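Local coordinates for fimbrial subunit type 1 (Actinomyces oris, PDB 3UXF), which serves as the major subunit of type 1 fimbriae, the adhesive fibres displayed on the cell wall of this oral bacterium, at residues V189-A194 / V349-G354; D200-I205 / T299-F304; L229-K234 / D267-T272; E236-V241 / Y258-A263. All coordinates share one frame; numbering follows the deposited sequence.

Contact 1 of 4, residues V189-A194 / V349-G354; sequences VTDKPA and VLSKYG
Ser351 and Asp191 form the tight centre of this contact: Ser351 OG donates to Asp191 OD2 at 2.7 Å, on the lone pair that points away from the other carboxylate oxygen. The carboxylate can reach inward because Asp191 CG sits between the backbone N and the carbonyl carbon (chi1 53°). A bridging water donates to the same OD2 and also to Leu350 O, while the backbone N of Asn432 holds Asp191 OD1, so both oxygens of this buried acid are engaged, which should hold the carboxylate in one orientation. Beside the polar pair Val189 and Val349 make an apolar contact, sliding past each other in opposite directions, with Val189 CB 4.0 Å from Val349 CG2; Val189 CG2 also lies 3.8 Å from the hydroxyl oxygen Ser351 OG. Here the two sheets of the beta sandwich face one another: strand 185-190 of one sheet presents Val189 to strand 344-362 of the other, with Asp191 just past its end. Beyond Asp191 the chain makes a type I turn whose middle residues, Lys192 and Pro193, stand in solvent. The turn closes again at Ala194, where Tyr353 spans the gap and its OH donates to Ala194 O at 2.7 Å. That bond lies in the carbonyl plane on a lone pair, with a C=O...O angle of 145°.

Contact 2 of 4, residues D200-I205 / T299-F304; sequences DITYTI and TLNAKF
Ile201 crosses Phe304 at a slant, its CD1 3.9 Å from Phe304 CE2. Next along the same buried face, the ring of Tyr203 has Ile201 CG2 above one side, displaced toward the rim, and CE2 of Tyr203 comes within 3.9 Å of Ala302 CB. Farther on, Ile205 and Leu300 meet through their CD1 methyls. On the other face the threonines take over. Thr202 and Thr299 both hold CG2 anti to the backbone N, which turns these two CG2 methyls into one another at a snug 3.5 Å. Their hydroxyls point to water instead: one water joins Thr202 OG1 to Asn301 OD1, another Thr204 OG1 to Thr299 OG1. Asn301 lies beside Thr202, pointing the same way, and its ND2 is taken by Thr239 OG1. At the end of the ladder a long salt bridge joins Asp200 OD2 to Lys303 NZ (3.8 Å), its detail doubtful because the side chains are modelled too close. Four backbone bonds set the register, pairing Ile201 with Ala302 and Tyr203 with Leu300; Tyr203 N to Leu300 O is the straightest at 170°. Antiparallel strands with one apolar, buried face and one hydrated face are characteristic of the sheets of a beta sandwich.

Contact 3 of 4, residues L229-K234 / D267-T272; sequences LDKRIK and DHNWAT
Lys231 passes over one face of the Asn269 carboxamide, the two side chains crossing at about a right angle, with Lys231 CG 3.9 Å from Asn269 ND2 and Lys231 CE 3.5 Å from Asn269 OD1. At the amide's nitrogen end, ND2 donates to a water that in turn bonds to Asp230 O and Ile233 O; its OD1 accepts from the backbone N of Gly265. Stretched out beyond CG, the lysine carries its NZ to the carbonyls of Gly265 and Lys266. The second flat group is the guanidinium of Arg232, which has Asp230 at its edge, CG in its plane. NE grips OD1 and NH2 grips OD2, each at 2.8 Å, but the carboxylate itself is tilted, and NH2 meets OD2 from above the carboxylate plane. Asp230 OD1 also accepts from Arg232 N, an Asx turn set within the type I turn 230-233. This turn follows the antiparallel pairing of strands 224-229 and 269-275 in the second sheet of the sandwich. Leu229 and Asn269 form a hydrogen-bonded pair. Asn269 N reaches Leu229 O in the carbonyl plane, whereas Leu229 N approaches Asn269 O from 43° above it. On the inner side Leu229 CD1 packs against Ala271 CB at 3.8 Å.

Contact 4 of 4, residues E236-V241 / Y258-A263; sequences EALTPV and YTLITA
Leu238 meets Thr262 tip to tip, CD1 to CG2 at 3.9 Å, where the loop leading into strand 241-245 lies over strand 258-264 across the gap between the two sheets of the sandwich. No direct hydrogen bond links the segments; they meet through apolar side chains and one bridging water. The same Leu238 CD1 comes 4.3 Å from Leu260 CD2, and the leucine also rests on Ala271 of the neighbouring strand. A backbone hydrogen bond between Leu238 and Asn301 ties this part of the loop to strand 295-302. Thr239 turns away, its backbone in a left-handed conformation (phi 28°). Pro240 swings back inward, its ring crossing the Leu260 side chain at about a right angle. Leu260 holds CG anti to the backbone N (chi1 170°), which extends CD2 to within 3.7 Å of Pro240 CG. Along the strand, Tyr258, Leu260 and Thr262 direct their side chains to the loop, as expected of alternate residues. At the Pro240 carbonyl the link is through water: a water lying at the edge of the Tyr258 ring, in its plane, donates to Pro240 O at 2.7 Å and is 2.6 Å from Tyr258 OH.

In the fold
Followed from the N terminus, the chain enters strand 185-190 and its turn, whose partner arrives only at 349-354, so contact 1 closes the widest loop. Inside it, contact 2 joins 200-205 to 299-304, and within that loop contact 3 closes 229-234 on 267-272. Contact 4, between 236-241 and 258-263, is the innermost; the four nest without crossing. Contacts 1 and 4 bridge the two sheets of the sandwich, whereas contact 2 zips two strands within one sheet, and contact 3 joins strand 224-229 and the turn after it to a neighbour in the other. Neighbours are stitched by backbone bonds: Thr190 to Thr202, Lys234 to Lys303, Thr299 to Val241 and Thr272 to Ile261.

Contact 1 of 4, residues V189-A194 / V349-G354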
loop_
_atom_site.group_PDB
_atom_site.type_symbol
_atom_site.label_atom_id
_atom_site.label_comp_id
_atom_site.label_asym_id
_atom_site.label_seq_id
_atom_site.Cartn_x
_atom_site.Cartn_y
_atom_site.Cartn_z
ATOM N N VAL A 189 -2.132 7.970 0.124
ATOM C CA VAL A 189 -2.016 9.253 -0.562
ATOM C C VAL A 189 -2.841 10.274 0.197
ATOM O O VAL A 189 -3.924 9.963 0.718
ATOM C CB VAL A 189 -2.479 9.164 -2.035
ATOM C CG1 VAL A 189 -3.950 8.765 -2.131
ATOM C CG2 VAL A 189 -2.280 10.494 -2.766
ATOM N N THR A 190 -2.328 11.503 0.294
ATOM C CA THR A 190 -3.106 12.582 0.861
ATOM C C THR A 190 -3.315 13.599 -0.243
ATOM O O THR A 190 -2.357 14.242 -0.662
ATOM C CB THR A 190 -2.350 13.258 2.026
ATOM O OG1 THR A 190 -2.057 12.272 3.034
ATOM C CG2 THR A 190 -3.209 14.355 2.648
ATOM N N ASP A 191 -4.544 13.687 -0.746
ATOM C CA ASP A 191 -4.863 14.664 -1.779
ATOM C C ASP A 191 -6.084 15.462 -1.429
ATOM O O ASP A 191 -6.574 16.215 -2.247
ATOM C CB ASP A 191 -5.047 13.962 -3.126
ATOM C CG ASP A 191 -6.045 12.816 -3.059
ATOM O OD1 ASP A 191 -6.874 12.859 -2.150
ATOM O OD2 ASP A 191 -5.963 11.865 -3.865
ATOM N N LYS A 192 -6.547 15.341 -0.183
ATOM C CA LYS A 192 -7.563 16.309 0.278
ATOM C C LYS A 192 -7.116 17.789 0.087
ATOM O O LYS A 192 -7.936 18.633 -0.283
ATOM C CB LYS A 192 -7.954 16.019 1.741
ATOM C CG LYS A 192 -9.144 16.868 2.223
ATOM C CD LYS A 192 -9.513 16.534 3.668
ATOM C CE LYS A 192 -10.156 15.188 3.765
ATOM N NZ LYS A 192 -10.593 14.825 5.177
ATOM N N PRO A 193 -5.828 18.107 0.295
ATOM C CA PRO A 193 -5.346 19.470 0.019
ATOM C C PRO A 193 -5.209 19.812 -1.451
ATOM O O PRO A 193 -4.823 20.955 -1.737
ATOM C CB PRO A 193 -3.953 19.494 0.662
ATOM C CG PRO A 193 -3.998 18.420 1.684
ATOM C CD PRO A 193 -4.852 17.327 1.076
ATOM N N ALA A 194 -5.524 18.887 -2.346
ATOM C CA ALA A 194 -5.322 19.125 -3.776
ATOM C C ALA A 194 -6.611 18.925 -4.593
ATOM O O ALA A 194 -6.643 18.165 -5.557
ATOM C CB ALA A 194 -4.179 18.198 -4.290
ATOM N N VAL A 349 -2.499 3.021 -4.925
ATOM C CA VAL A 349 -3.431 4.042 -4.452
ATOM C C VAL A 349 -3.728 4.973 -5.601
ATOM O O VAL A 349 -2.851 5.229 -6.424
ATOM C CB VAL A 349 -2.859 4.872 -3.252
ATOM C CG1 VAL A 349 -2.703 3.997 -2.057
ATOM C CG2 VAL A 349 -1.529 5.586 -3.576
ATOM N N LEU A 350 -4.951 5.484 -5.641
ATOM C CA LEU A 350 -5.411 6.329 -6.740
ATOM C C LEU A 350 -5.862 7.692 -6.266
ATOM O O LEU A 350 -6.395 7.836 -5.148
ATOM C CB LEU A 350 -6.624 5.705 -7.423
ATOM C CG LEU A 350 -6.427 4.279 -7.932
ATOM C CD1 LEU A 350 -7.708 3.804 -8.603
ATOM C CD2 LEU A 350 -5.269 4.192 -8.892
ATOM N N SER A 351 -5.615 8.685 -7.116
ATOM C CA SER A 351 -6.269 10.006 -7.076
ATOM C C SER A 351 -7.058 10.145 -8.383
ATOM O O SER A 351 -6.587 9.729 -9.449
ATOM C CB SER A 351 -5.227 11.128 -6.992
ATOM O OG SER A 351 -4.407 11.006 -5.844
ATOM N N LYS A 352 -8.271 10.696 -8.293
ATOM C CA LYS A 352 -9.160 10.761 -9.469
ATOM C C LYS A 352 -9.593 12.203 -9.728
ATOM O O LYS A 352 -10.231 12.822 -8.887
ATOM C CB LYS A 352 -10.373 9.841 -9.265
ATOM C CG LYS A 352 -9.992 8.397 -9.062
ATOM C CD LYS A 352 -11.255 7.576 -8.761
ATOM C CE LYS A 352 -10.891 6.114 -8.521
ATOM N NZ LYS A 352 -10.741 5.365 -9.813
ATOM N N TYR A 353 -9.245 12.722 -10.903
ATOM C CA TYR A 353 -9.520 14.109 -11.287
ATOM C C TYR A 353 -10.401 14.126 -12.518
ATOM O O TYR A 353 -10.179 13.365 -13.471
ATOM C CB TYR A 353 -8.193 14.858 -11.600
ATOM C CG TYR A 353 -7.397 15.262 -10.387
ATOM C CD1 TYR A 353 -6.468 14.394 -9.811
ATOM C CD2 TYR A 353 -7.607 16.494 -9.778
ATOM C CE1 TYR A 353 -5.756 14.750 -8.665
ATOM C CE2 TYR A 353 -6.902 16.868 -8.649
ATOM C CZ TYR A 353 -5.981 16.000 -8.094
ATOM O OH TYR A 353 -5.251 16.353 -6.985
ATOM N N GLY A 354 -11.409 14.996 -12.496
ATOM C CA GLY A 354 -12.343 15.074 -13.613
ATOM C C GLY A 354 -12.386 16.428 -14.302
ATOM O O GLY A 354 -12.110 17.474 -13.721
HETATM O O HOH W 1 -7.585 9.851 -3.761
#

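Contact 2 of 4, residues D200-I205 / T299-F304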
loop_
_atom_site.group_PDB
_atom_site.type_symbol
_atom_site.label_atom_id
_atom_site.label_comp_id
_atom_site.label_asym_id
_atom_site.label_seq_id
_atom_site.Cartn_x
_atom_site.Cartn_y
_atom_site.Cartn_z
ATOM N N ASP A 200 0.064 20.165 -4.884
ATOM C CA ASP A 200 0.924 19.148 -4.302
ATOM C C ASP A 200 0.126 17.955 -3.775
ATOM O O ASP A 200 -0.903 18.153 -3.126
ATOM C CB ASP A 200 1.674 19.762 -3.123
ATOM C CG ASP A 200 2.655 20.866 -3.543
ATOM O OD1 ASP A 200 2.938 21.021 -4.752
ATOM O OD2 ASP A 200 3.117 21.600 -2.639
ATOM N N ILE A 201 0.649 16.753 -3.976
ATOM C CA ILE A 201 0.031 15.554 -3.405
ATOM C C ILE A 201 1.091 14.866 -2.550
ATOM O O ILE A 201 2.250 14.837 -2.926
ATOM C CB ILE A 201 -0.494 14.638 -4.539
ATOM C CG1 ILE A 201 -1.768 15.270 -5.158
ATOM C CG2 ILE A 201 -0.749 13.184 -4.034
ATOM C CD1 ILE A 201 -2.310 14.530 -6.391
ATOM N N THR A 202 0.717 14.296 -1.407
ATOM C CA THR A 202 1.708 13.659 -0.551
ATOM C C THR A 202 1.505 12.142 -0.536
ATOM O O THR A 202 0.374 11.674 -0.359
ATOM C CB THR A 202 1.575 14.117 0.907
ATOM O OG1 THR A 202 1.609 15.559 0.991
ATOM C CG2 THR A 202 2.716 13.553 1.747
ATOM N N TYR A 203 2.581 11.393 -0.735
ATOM C CA TYR A 203 2.514 9.939 -0.605
ATOM C C TYR A 203 3.247 9.468 0.639
ATOM O O TYR A 203 4.301 10.014 0.997
ATOM C CB TYR A 203 3.163 9.280 -1.819
ATOM C CG TYR A 203 2.377 9.456 -3.108
ATOM C CD1 TYR A 203 1.074 9.008 -3.222
ATOM C CD2 TYR A 203 2.962 10.045 -4.221
ATOM C CE1 TYR A 203 0.360 9.120 -4.383
ATOM C CE2 TYR A 203 2.253 10.162 -5.421
ATOM C CZ TYR A 203 0.957 9.717 -5.498
ATOM O OH TYR A 203 0.248 9.839 -6.681
ATOM N N THR A 204 2.673 8.482 1.338
ATOM C CA THR A 204 3.288 7.976 2.557
ATOM C C THR A 204 3.384 6.486 2.416
ATOM O O THR A 204 2.373 5.810 2.197
ATOM C CB THR A 204 2.463 8.327 3.812
ATOM O OG1 THR A 204 2.188 9.739 3.851
ATOM C CG2 THR A 204 3.209 7.866 5.097
ATOM N N ILE A 205 4.610 5.959 2.468
ATOM C CA ILE A 205 4.838 4.529 2.286
ATOM C C ILE A 205 5.340 3.949 3.606
ATOM O O ILE A 205 6.270 4.458 4.198
ATOM C CB ILE A 205 5.906 4.269 1.208
ATOM C CG1 ILE A 205 5.494 4.931 -0.102
ATOM C CG2 ILE A 205 6.149 2.764 1.054
ATOM C CD1 ILE A 205 6.675 5.128 -1.010
ATOM N N THR A 299 7.971 9.549 3.211
ATOM C CA THR A 299 7.007 10.538 2.698
ATOM C C THR A 299 7.622 11.105 1.435
ATOM O O THR A 299 8.798 11.526 1.477
ATOM C CB THR A 299 6.773 11.663 3.719
ATOM O OG1 THR A 299 6.257 11.103 4.932
ATOM C CG2 THR A 299 5.768 12.679 3.160
ATOM N N LEU A 300 6.858 11.057 0.338
ATOM C CA LEU A 300 7.272 11.652 -0.940
ATOM C C LEU A 300 6.327 12.784 -1.222
ATOM O O LEU A 300 5.101 12.621 -1.113
ATOM C CB LEU A 300 7.249 10.616 -2.063
ATOM C CG LEU A 300 8.217 9.430 -1.881
ATOM C CD1 LEU A 300 8.093 8.464 -3.099
ATOM C CD2 LEU A 300 9.655 9.922 -1.664
ATOM N N ASN A 301 6.872 13.940 -1.599
ATOM C CA ASN A 301 6.027 15.104 -1.852
ATOM C C ASN A 301 5.954 15.311 -3.357
ATOM O O ASN A 301 6.878 15.885 -3.963
ATOM C CB ASN A 301 6.640 16.293 -1.131
ATOM C CG ASN A 301 6.715 16.069 0.373
ATOM O OD1 ASN A 301 5.680 16.013 1.095
ATOM N ND2 ASN A 301 7.943 15.993 0.879
ATOM N N ALA A 302 4.872 14.835 -3.969
ATOM C CA ALA A 302 4.750 14.817 -5.410
ATOM C C ALA A 302 4.334 16.185 -5.922
ATOM O O ALA A 302 3.385 16.778 -5.433
ATOM C CB ALA A 302 3.733 13.780 -5.833
ATOM N N LYS A 303 5.061 16.679 -6.917
ATOM C CA LYS A 303 4.796 17.994 -7.475
ATOM C C LYS A 303 4.561 17.858 -8.954
ATOM O O LYS A 303 5.073 16.920 -9.590
ATOM C CB LYS A 303 6.049 18.842 -7.301
ATOM C CG LYS A 303 6.494 19.073 -5.853
ATOM C CD LYS A 303 5.619 20.034 -5.133
ATOM C CE LYS A 303 6.293 20.542 -3.840
ATOM N NZ LYS A 303 6.357 19.582 -2.665
ATOM N N PHE A 304 3.827 18.819 -9.522
ATOM C CA PHE A 304 3.419 18.772 -10.916
ATOM C C PHE A 304 3.647 20.128 -11.576
ATOM O O PHE A 304 3.661 21.143 -10.908
ATOM C CB PHE A 304 1.906 18.479 -11.018
ATOM C CG PHE A 304 1.498 17.211 -10.281
ATOM C CD1 PHE A 304 1.606 15.986 -10.892
ATOM C CD2 PHE A 304 1.005 17.310 -8.987
ATOM C CE1 PHE A 304 1.247 14.806 -10.194
ATOM C CE2 PHE A 304 0.635 16.140 -8.293
ATOM C CZ PHE A 304 0.763 14.909 -8.903
HETATM O O HOH W 2 2.530 20.542 -7.477
HETATM O O HOH W 3 3.434 17.101 -0.186
HETATM O O HOH W 4 3.672 11.366 5.556
#

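Contact 3 of 4, residues L229-K234 / D267-T272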
loop_
_atom_site.group_PDB
_atom_site.type_symbol
_atom_site.label_atom_id
_atom_site.label_comp_id
_atom_site.label_asym_id
_atom_site.label_seq_id
_atom_site.Cartn_x
_atom_site.Cartn_y
_atom_site.Cartn_z
ATOM N N LEU A 229 6.768 5.707 -10.085
ATOM C CA LEU A 229 6.181 7.047 -10.204
ATOM C C LEU A 229 5.568 7.264 -11.569
ATOM O O LEU A 229 6.194 7.038 -12.596
ATOM C CB LEU A 229 7.269 8.111 -10.080
ATOM C CG LEU A 229 7.955 8.253 -8.718
ATOM C CD1 LEU A 229 9.216 9.079 -8.802
ATOM C CD2 LEU A 229 6.943 8.894 -7.755
ATOM N N ASP A 230 4.336 7.746 -11.577
ATOM C CA ASP A 230 3.746 8.209 -12.813
ATOM C C ASP A 230 4.649 9.302 -13.391
ATOM O O ASP A 230 5.187 10.149 -12.670
ATOM C CB ASP A 230 2.364 8.756 -12.471
ATOM C CG ASP A 230 1.561 9.152 -13.696
ATOM O OD1 ASP A 230 1.842 10.226 -14.262
ATOM O OD2 ASP A 230 0.619 8.417 -14.072
ATOM N N LYS A 231 4.816 9.273 -14.708
ATOM C CA LYS A 231 5.678 10.266 -15.335
ATOM C C LYS A 231 5.212 11.714 -15.237
ATOM O O LYS A 231 6.015 12.630 -15.470
ATOM C CB LYS A 231 5.910 9.911 -16.796
ATOM C CG LYS A 231 6.720 8.654 -16.966
ATOM C CD LYS A 231 7.503 8.718 -18.260
ATOM C CE LYS A 231 8.505 7.567 -18.300
ATOM N NZ LYS A 231 9.356 7.591 -19.517
ATOM N N ARG A 232 3.965 11.966 -14.834
ATOM C CA ARG A 232 3.528 13.338 -14.581
ATOM C C ARG A 232 4.104 13.989 -13.305
ATOM O O ARG A 232 4.033 15.198 -13.154
ATOM C CB ARG A 232 2.001 13.424 -14.563
ATOM C CG ARG A 232 1.356 13.148 -15.879
ATOM C CD ARG A 232 -0.158 12.942 -15.732
ATOM N NE ARG A 232 -0.429 11.610 -15.152
ATOM C CZ ARG A 232 -1.638 11.037 -15.110
ATOM N NH1 ARG A 232 -2.701 11.671 -15.595
ATOM N NH2 ARG A 232 -1.801 9.820 -14.539
ATOM N N ILE A 233 4.696 13.189 -12.396
ATOM C CA ILE A 233 5.300 13.699 -11.174
ATOM C C ILE A 233 6.726 14.175 -11.468
ATOM O O ILE A 233 7.433 13.544 -12.246
ATOM C CB ILE A 233 5.323 12.564 -10.124
ATOM C CG1 ILE A 233 3.865 12.267 -9.757
ATOM C CG2 ILE A 233 6.129 12.976 -8.901
ATOM C CD1 ILE A 233 3.666 10.936 -8.956
ATOM N N LYS A 234 7.120 15.277 -10.847
ATOM C CA LYS A 234 8.488 15.788 -10.981
ATOM C C LYS A 234 9.417 14.922 -10.126
ATOM O O LYS A 234 9.512 15.089 -8.912
ATOM C CB LYS A 234 8.563 17.258 -10.562
ATOM C CG LYS A 234 7.795 18.206 -11.459
ATOM C CD LYS A 234 8.102 19.645 -11.039
ATOM C CE LYS A 234 7.302 20.638 -11.881
ATOM N NZ LYS A 234 7.754 20.565 -13.284
ATOM N N ASP A 267 7.741 3.333 -18.930
ATOM C CA ASP A 267 6.373 3.831 -18.865
ATOM C C ASP A 267 6.125 4.594 -17.574
ATOM O O ASP A 267 5.047 5.171 -17.380
ATOM C CB ASP A 267 5.389 2.687 -18.937
ATOM C CG ASP A 267 5.380 2.008 -20.313
ATOM O OD1 ASP A 267 5.692 2.688 -21.303
ATOM O OD2 ASP A 267 5.059 0.810 -20.369
ATOM N N HIS A 268 7.129 4.576 -16.712
ATOM C CA HIS A 268 7.065 5.240 -15.406
ATOM C C HIS A 268 8.454 5.744 -15.123
ATOM O O HIS A 268 9.414 5.373 -15.806
ATOM C CB HIS A 268 6.763 4.202 -14.327
ATOM C CG HIS A 268 5.522 3.425 -14.594
ATOM N ND1 HIS A 268 5.519 2.240 -15.298
ATOM C CD2 HIS A 268 4.241 3.652 -14.223
ATOM C CE1 HIS A 268 4.284 1.771 -15.349
ATOM N NE2 HIS A 268 3.494 2.609 -14.707
ATOM N N ASN A 269 8.583 6.558 -14.086
ATOM C CA ASN A 269 9.892 6.791 -13.503
ATOM C C ASN A 269 9.960 6.112 -12.156
ATOM O O ASN A 269 9.022 5.399 -11.772
ATOM C CB ASN A 269 10.176 8.278 -13.362
ATOM C CG ASN A 269 10.165 8.970 -14.699
ATOM O OD1 ASN A 269 10.676 8.428 -15.670
ATOM N ND2 ASN A 269 9.560 10.159 -14.764
ATOM N N TRP A 270 11.112 6.253 -11.507
ATOM C CA TRP A 270 11.414 5.391 -10.367
ATOM C C TRP A 270 12.151 6.154 -9.281
ATOM O O TRP A 270 13.005 7.002 -9.557
ATOM C CB TRP A 270 12.282 4.208 -10.812
ATOM C CG TRP A 270 11.619 3.359 -11.792
ATOM C CD1 TRP A 270 11.734 3.435 -13.168
ATOM C CD2 TRP A 270 10.724 2.279 -11.524
ATOM N NE1 TRP A 270 10.965 2.468 -13.745
ATOM C CE2 TRP A 270 10.332 1.739 -12.771
ATOM C CE3 TRP A 270 10.214 1.700 -10.352
ATOM C CZ2 TRP A 270 9.456 0.656 -12.889
ATOM C CZ3 TRP A 270 9.343 0.603 -10.482
ATOM C CH2 TRP A 270 8.973 0.104 -11.741
ATOM N N ALA A 271 11.784 5.894 -8.012
ATOM C CA ALA A 271 12.473 6.517 -6.889
ATOM C C ALA A 271 12.733 5.423 -5.878
ATOM O O ALA A 271 11.808 4.719 -5.487
ATOM C CB ALA A 271 11.592 7.574 -6.252
ATOM N N THR A 272 13.980 5.279 -5.448
ATOM C CA THR A 272 14.322 4.290 -4.434
ATOM C C THR A 272 14.888 5.014 -3.220
ATOM O O THR A 272 15.801 5.857 -3.346
ATOM C CB THR A 272 15.418 3.346 -4.950
ATOM O OG1 THR A 272 14.922 2.649 -6.100
ATOM C CG2 THR A 272 15.779 2.305 -3.882
HETATM O O HOH W 5 8.013 10.895 -12.459
HETATM O O HOH W 6 3.588 7.143 -16.062
HETATM O O HOH W 7 8.539 12.689 -15.928
#

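Contact 4 of 4, residues E236-V241 / Y258-A263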
loop_
_atom_site.group_PDB
_atom_site.type_symbol
_atom_site.label_atom_id
_atom_site.label_comp_id
_atom_site.label_asym_id
_atom_site.label_seq_id
_atom_site.Cartn_x
_atom_site.Cartn_y
_atom_site.Cartn_z
ATOM N N GLU A 236 12.520 14.917 -9.772
ATOM C CA GLU A 236 13.631 15.672 -9.204
ATOM C C GLU A 236 13.218 16.540 -8.017
ATOM O O GLU A 236 14.026 17.240 -7.443
ATOM C CB GLU A 236 14.295 16.551 -10.295
ATOM C CG GLU A 236 13.553 17.873 -10.643
ATOM C CD GLU A 236 12.307 17.702 -11.493
ATOM O OE1 GLU A 236 12.028 16.577 -11.948
ATOM O OE2 GLU A 236 11.679 18.750 -11.761
ATOM N N ALA A 237 11.943 16.488 -7.608
ATOM C CA ALA A 237 11.489 17.368 -6.538
ATOM C C ALA A 237 10.564 16.665 -5.576
ATOM O O ALA A 237 9.447 17.126 -5.321
ATOM C CB ALA A 237 10.790 18.613 -7.110
ATOM N N LEU A 238 11.060 15.571 -5.015
ATOM C CA LEU A 238 10.247 14.737 -4.116
ATOM C C LEU A 238 10.390 15.109 -2.635
ATOM O O LEU A 238 9.613 14.614 -1.789
ATOM C CB LEU A 238 10.645 13.270 -4.341
ATOM C CG LEU A 238 10.212 12.673 -5.681
ATOM C CD1 LEU A 238 10.980 11.337 -5.892
ATOM C CD2 LEU A 238 8.692 12.505 -5.812
ATOM N N THR A 239 11.385 15.937 -2.293
ATOM C CA THR A 239 11.726 16.302 -0.903
ATOM C C THR A 239 11.368 15.243 0.143
ATOM O O THR A 239 10.559 15.505 1.025
ATOM C CB THR A 239 11.144 17.660 -0.469
ATOM O OG1 THR A 239 9.732 17.710 -0.702
ATOM C CG2 THR A 239 11.794 18.774 -1.288
ATOM N N PRO A 240 11.983 14.066 0.042
ATOM C CA PRO A 240 11.590 12.954 0.915
ATOM C C PRO A 240 11.870 13.225 2.400
ATOM O O PRO A 240 12.853 13.924 2.733
ATOM C CB PRO A 240 12.482 11.800 0.459
ATOM C CG PRO A 240 13.594 12.449 -0.341
ATOM C CD PRO A 240 13.056 13.698 -0.908
ATOM N N VAL A 241 11.038 12.607 3.252
ATOM C CA VAL A 241 11.260 12.546 4.684
ATOM C C VAL A 241 11.171 11.066 5.029
ATOM O O VAL A 241 10.242 10.385 4.581
ATOM C CB VAL A 241 10.200 13.331 5.460
ATOM C CG1 VAL A 241 10.432 13.154 6.949
ATOM C CG2 VAL A 241 10.313 14.793 5.109
ATOM N N TYR A 258 20.184 7.273 4.682
ATOM C CA TYR A 258 19.617 6.770 3.427
ATOM C C TYR A 258 20.029 7.662 2.295
ATOM O O TYR A 258 20.492 8.788 2.506
ATOM C CB TYR A 258 18.075 6.748 3.487
ATOM C CG TYR A 258 17.452 8.119 3.630
ATOM C CD1 TYR A 258 17.126 8.877 2.512
ATOM C CD2 TYR A 258 17.215 8.677 4.891
ATOM C CE1 TYR A 258 16.548 10.131 2.636
ATOM C CE2 TYR A 258 16.648 9.924 5.027
ATOM C CZ TYR A 258 16.341 10.654 3.900
ATOM O OH TYR A 258 15.782 11.897 4.058
ATOM N N THR A 259 19.908 7.173 1.066
ATOM C CA THR A 259 20.020 8.065 -0.086
ATOM C C THR A 259 18.816 7.839 -1.011
ATOM O O THR A 259 18.341 6.685 -1.139
ATOM C CB THR A 259 21.381 7.889 -0.836
ATOM O OG1 THR A 259 21.269 6.915 -1.861
ATOM C CG2 THR A 259 22.468 7.400 0.076
ATOM N N LEU A 260 18.335 8.927 -1.625
ATOM C CA LEU A 260 17.250 8.870 -2.601
ATOM C C LEU A 260 17.886 8.729 -3.974
ATOM O O LEU A 260 18.755 9.531 -4.327
ATOM C CB LEU A 260 16.397 10.143 -2.602
ATOM C CG LEU A 260 15.383 10.264 -3.758
ATOM C CD1 LEU A 260 14.269 9.215 -3.753
ATOM C CD2 LEU A 260 14.717 11.655 -3.735
ATOM N N ILE A 261 17.491 7.695 -4.712
ATOM C CA ILE A 261 17.984 7.490 -6.081
ATOM C C ILE A 261 16.812 7.510 -7.046
ATOM O O ILE A 261 15.949 6.642 -6.944
ATOM C CB ILE A 261 18.706 6.150 -6.184
ATOM C CG1 ILE A 261 19.801 6.096 -5.120
ATOM C CG2 ILE A 261 19.274 5.923 -7.602
ATOM C CD1 ILE A 261 20.240 4.686 -4.818
ATOM N N THR A 262 16.745 8.478 -7.965
ATOM C CA THR A 262 15.666 8.454 -8.950
ATOM C C THR A 262 16.209 8.093 -10.318
ATOM O O THR A 262 17.412 8.242 -10.588
ATOM C CB THR A 262 14.893 9.787 -9.086
ATOM O OG1 THR A 262 15.799 10.860 -9.409
ATOM C CG2 THR A 262 14.189 10.132 -7.787
ATOM N N ALA A 263 15.324 7.617 -11.184
ATOM C CA ALA A 263 15.757 7.169 -12.516
ATOM C C ALA A 263 14.586 7.264 -13.484
ATOM O O ALA A 263 13.432 7.029 -13.113
ATOM C CB ALA A 263 16.308 5.743 -12.468
HETATM O O HOH W 8 15.487 13.549 2.129
#